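PDB 2FVG: endoglucanase from Thermotoga maritima, which probably acts as a metal-dependent aminopeptidase of the M42 family, using two divalent metal cations per subunit, despite being named an endoglucanase. Local coordinates for residues Phe247-Tyr252 against Ala297-Thr302; Thr265-Asn268 against Pro272-Met275. All blocks are in the same frame, centred on the assembly; numbering follows the deposited sequence.

Contact 1: residues Phe247-Tyr252 against Ala297-Thr302; sequences FYHRGY and AGVIST
Val299 pushes one methyl, CG2, toward two rings of the 247-252 loop at once. CD2 of Tyr252 lies 3.7 Å from Val299 CG2, and CD2 of His249 is 3.8 Å from the same Val299 CG2; in both pairs the side chains cross at about a right angle, and the methyl meets each ring obliquely. The rings also meet each other, for Tyr252 CD2 sits 3.4 Å above the plane of the His249 ring, offset toward its rim. Two torsions bring this about: His249 has CG anti to the backbone N (chi1 -162°), whereas in Tyr252 CG is anti to the carbonyl carbon (chi1 -57°). At the start of the strand, Ala297 adds its CB, 4.2 Å from Tyr252 CB. In the loop itself, a weak hydrogen bond runs from Gly251 N to His249 O. Backbone hydrogen bonds between Ala297 and Val253 and between Val299 and Thr246 tie the strand to the chain on each side of the loop. The contacts between the segments are carbon-to-carbon van der Waals contacts, with no polar bond between them. This packing on Val299 places the two rings near Glu220 and His61, predicted zinc ligands.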
# COMPACT_ATOMS: atom_id res chain seq x y z
N PHE A 247 -0.89 -2.75 18.53
CA PHE A 247 -0.37 -3.30 19.78
C PHE A 247 0.11 -4.75 19.58
O PHE A 247 1.13 -5.15 20.13
CB PHE A 247 -1.43 -3.21 20.89
CG PHE A 247 -0.99 -3.80 22.22
CD1 PHE A 247 -0.22 -3.06 23.11
CD2 PHE A 247 -1.34 -5.09 22.56
CE1 PHE A 247 0.18 -3.61 24.33
CE2 PHE A 247 -0.94 -5.65 23.79
CZ PHE A 247 -0.19 -4.90 24.67
N TYR A 248 -0.65 -5.52 18.80
CA TYR A 248 -0.33 -6.89 18.49
C TYR A 248 -0.62 -7.11 17.01
O TYR A 248 -1.67 -6.67 16.52
CB TYR A 248 -1.21 -7.83 19.32
CG TYR A 248 -1.22 -9.28 18.84
CD1 TYR A 248 -0.23 -10.18 19.24
CD2 TYR A 248 -2.24 -9.74 17.99
CE1 TYR A 248 -0.25 -11.51 18.80
CE2 TYR A 248 -2.27 -11.07 17.55
CZ TYR A 248 -1.27 -11.94 17.96
OH TYR A 248 -1.32 -13.26 17.52
N HIS A 249 0.29 -7.80 16.31
CA HIS A 249 0.14 -8.00 14.87
C HIS A 249 0.28 -9.46 14.42
O HIS A 249 -0.18 -9.80 13.33
CB HIS A 249 1.15 -7.13 14.13
CG HIS A 249 0.84 -6.91 12.69
ND1 HIS A 249 1.09 -7.86 11.71
CD2 HIS A 249 0.31 -5.84 12.04
CE1 HIS A 249 0.72 -7.38 10.54
NE2 HIS A 249 0.25 -6.15 10.71
N ARG A 250 0.91 -10.29 15.25
CA ARG A 250 1.14 -11.74 14.97
C ARG A 250 2.15 -11.98 13.86
O ARG A 250 2.80 -13.03 13.82
CB ARG A 250 -0.15 -12.53 14.68
CG ARG A 250 -0.80 -12.29 13.32
N GLY A 251 2.25 -11.02 12.94
CA GLY A 251 3.21 -11.07 11.84
C GLY A 251 4.50 -10.34 12.19
O GLY A 251 5.55 -10.65 11.65
N TYR A 252 4.41 -9.38 13.12
CA TYR A 252 5.57 -8.60 13.56
C TYR A 252 5.75 -8.61 15.08
O TYR A 252 4.78 -8.51 15.83
CB TYR A 252 5.49 -7.15 13.05
CG TYR A 252 5.36 -7.02 11.55
CD1 TYR A 252 6.42 -7.35 10.71
CD2 TYR A 252 4.19 -6.54 10.97
CE1 TYR A 252 6.31 -7.24 9.32
CE2 TYR A 252 4.07 -6.41 9.58
CZ TYR A 252 5.14 -6.77 8.76
OH TYR A 252 5.03 -6.64 7.39
N ALA A 297 9.69 -4.48 15.63
CA ALA A 297 9.00 -3.58 14.72
C ALA A 297 7.81 -2.91 15.35
O ALA A 297 7.30 -3.35 16.38
CB ALA A 297 8.58 -4.32 13.46
N GLY A 298 7.39 -1.81 14.74
CA GLY A 298 6.19 -1.10 15.09
C GLY A 298 5.35 -1.06 13.82
O GLY A 298 5.88 -1.19 12.70
N VAL A 299 4.03 -0.94 13.98
CA VAL A 299 3.14 -0.80 12.83
C VAL A 299 2.27 0.42 13.07
O VAL A 299 1.69 0.59 14.16
CB VAL A 299 2.24 -2.04 12.61
CG1 VAL A 299 1.37 -1.87 11.37
CG2 VAL A 299 3.07 -3.31 12.49
N ILE A 300 2.21 1.29 12.07
CA ILE A 300 1.39 2.49 12.08
C ILE A 300 0.48 2.47 10.84
O ILE A 300 0.94 2.23 9.72
CB ILE A 300 2.29 3.73 12.09
CG1 ILE A 300 3.09 3.73 13.40
CG2 ILE A 300 1.46 5.00 12.05
CD1 ILE A 300 4.22 4.73 13.41
N SER A 301 -0.81 2.69 11.05
CA SER A 301 -1.74 2.63 9.95
C SER A 301 -2.62 3.87 9.79
O SER A 301 -3.10 4.45 10.77
CB SER A 301 -2.68 1.43 10.13
OG SER A 301 -1.95 0.23 10.27
N THR A 302 -2.81 4.26 8.54
CA THR A 302 -3.76 5.30 8.20
C THR A 302 -5.13 4.57 8.11
O THR A 302 -5.25 3.55 7.43
CB THR A 302 -3.41 5.95 6.84
OG1 THR A 302 -2.12 6.54 6.94
CG2 THR A 302 -4.42 7.08 6.48

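Contact 2: residues Thr265-Asn268 against Pro272-Met275; sequences TAKN and PFQM
Phe273 sets its ring beside the last turn of helix 256-268, where its rim overlaps the methyl of Ala266 and the aliphatic part of Lys267. The two neighbours meet different parts of the ring. Ala266 CB comes in obliquely, 3.6 Å from Phe273 CD1 and 4.1 Å from Phe273 CE1, so that the methyl sits nearest the CD1-CE1 bond. Lys267 approaches at the ring edge, near the plane, with its CG 3.5 Å from Phe273 CE1; farther along the chain, Lys267 CD is 4.0 Å from Phe273 CZ. Phe273 reaches them because its CG stands between the backbone N and the carbonyl carbon (chi1 64°). The lysine chain bends at chi3 (59°), about the bond between the two methylenes, CG and CD, that touch the ring, and its residue is exposed at the surface. Contact therefore falls on the hydrocarbon part of Lys267, beside a ring that is itself partly exposed.

Val263, one turn back on the same helix, and Ile245 of strand 244-245 also touch Phe273, extending its apolar surroundings from helix to sheet. Next along the chain, Gln274 is anchored by its side-chain NE2, which is hydrogen-bonded to the carbonyl oxygens of His238 and Gly242, while its backbone pairs with that of Pro243 and Ile245. The residue just before strand 274-275 is thus packed on the preceding helix, an arrangement typical of the beta-alpha-beta crossover, here strand 244-245, helix 256-268 and the parallel strand 274-275.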
# COMPACT_ATOMS: atom_id res chain seq x y z
N THR A 265 5.77 9.52 21.56
CA THR A 265 6.17 10.44 20.49
C THR A 265 4.96 11.20 19.97
O THR A 265 5.01 12.41 19.74
CB THR A 265 6.82 9.67 19.31
OG1 THR A 265 8.01 9.01 19.77
CG2 THR A 265 7.18 10.60 18.17
N ALA A 266 3.86 10.48 19.78
CA ALA A 266 2.60 11.07 19.35
C ALA A 266 2.10 12.08 20.37
O ALA A 266 1.83 13.24 20.02
CB ALA A 266 1.58 9.99 19.14
N LYS A 267 1.99 11.65 21.64
CA LYS A 267 1.48 12.50 22.71
C LYS A 267 2.32 13.74 22.93
O LYS A 267 1.78 14.81 23.17
CB LYS A 267 1.36 11.72 24.03
CG LYS A 267 0.22 10.69 24.03
CD LYS A 267 0.34 9.60 25.11
CE LYS A 267 0.37 10.13 26.54
NZ LYS A 267 0.45 8.99 27.51
N ASN A 268 3.64 13.60 22.85
CA ASN A 268 4.55 14.73 23.10
C ASN A 268 4.64 15.67 21.90
O ASN A 268 5.15 16.79 22.03
CB ASN A 268 5.94 14.25 23.53
CG ASN A 268 5.92 13.48 24.85
OD1 ASN A 268 4.95 13.52 25.61
ND2 ASN A 268 7.02 12.80 25.13
N PRO A 272 -2.66 13.41 17.00
CA PRO A 272 -3.76 12.53 17.35
C PRO A 272 -3.46 11.12 16.89
O PRO A 272 -2.87 10.93 15.81
CB PRO A 272 -4.95 13.08 16.55
CG PRO A 272 -4.54 14.45 16.12
CD PRO A 272 -3.06 14.44 16.02
N PHE A 273 -3.85 10.14 17.69
CA PHE A 273 -3.62 8.75 17.30
C PHE A 273 -4.73 7.95 17.92
O PHE A 273 -5.44 8.47 18.79
CB PHE A 273 -2.27 8.23 17.80
CG PHE A 273 -2.15 8.18 19.33
CD1 PHE A 273 -1.83 9.32 20.06
CD2 PHE A 273 -2.33 6.98 20.03
CE1 PHE A 273 -1.73 9.28 21.47
CE2 PHE A 273 -2.21 6.93 21.42
CZ PHE A 273 -1.91 8.07 22.14
N GLN A 274 -4.88 6.71 17.48
CA GLN A 274 -5.88 5.82 18.07
C GLN A 274 -5.26 4.45 18.16
O GLN A 274 -4.22 4.22 17.57
CB GLN A 274 -7.18 5.77 17.24
CG GLN A 274 -7.02 5.30 15.78
CD GLN A 274 -8.31 5.46 14.98
OE1 GLN A 274 -9.37 5.09 15.45
NE2 GLN A 274 -8.21 6.04 13.78
N MSE A 275 -5.89 3.57 18.94
CA MSE A 275 -5.48 2.18 19.00
C MSE A 275 -6.04 1.51 17.77
O MSE A 275 -7.07 1.90 17.26
CB MSE A 275 -6.06 1.47 20.22
CG MSE A 275 -5.66 2.09 21.55
SE MSE A 275 -3.69 2.04 21.80
CE MSE A 275 -3.53 3.09 23.50

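Overall arrangement
From the N terminus, the chain builds most of the mixed sheet, with the six-stranded antiparallel sheet in between, before the short strand 244-245 leads into the loop that supplies the first half of contact 1. Helix 256-268 follows, and contact 2 closes the short connection between its C-terminal end and strand 274-275. Only after an unmodelled stretch, 280-292, does strand 297-306 return to complete contact 1, so the short loop of contact 2 is nested inside the long one. Their centres lie about 15 Å apart and they do not touch. Contact 1 ties the loop to the sheet near the predicted metal site; contact 2 joins helix to sheet away from it.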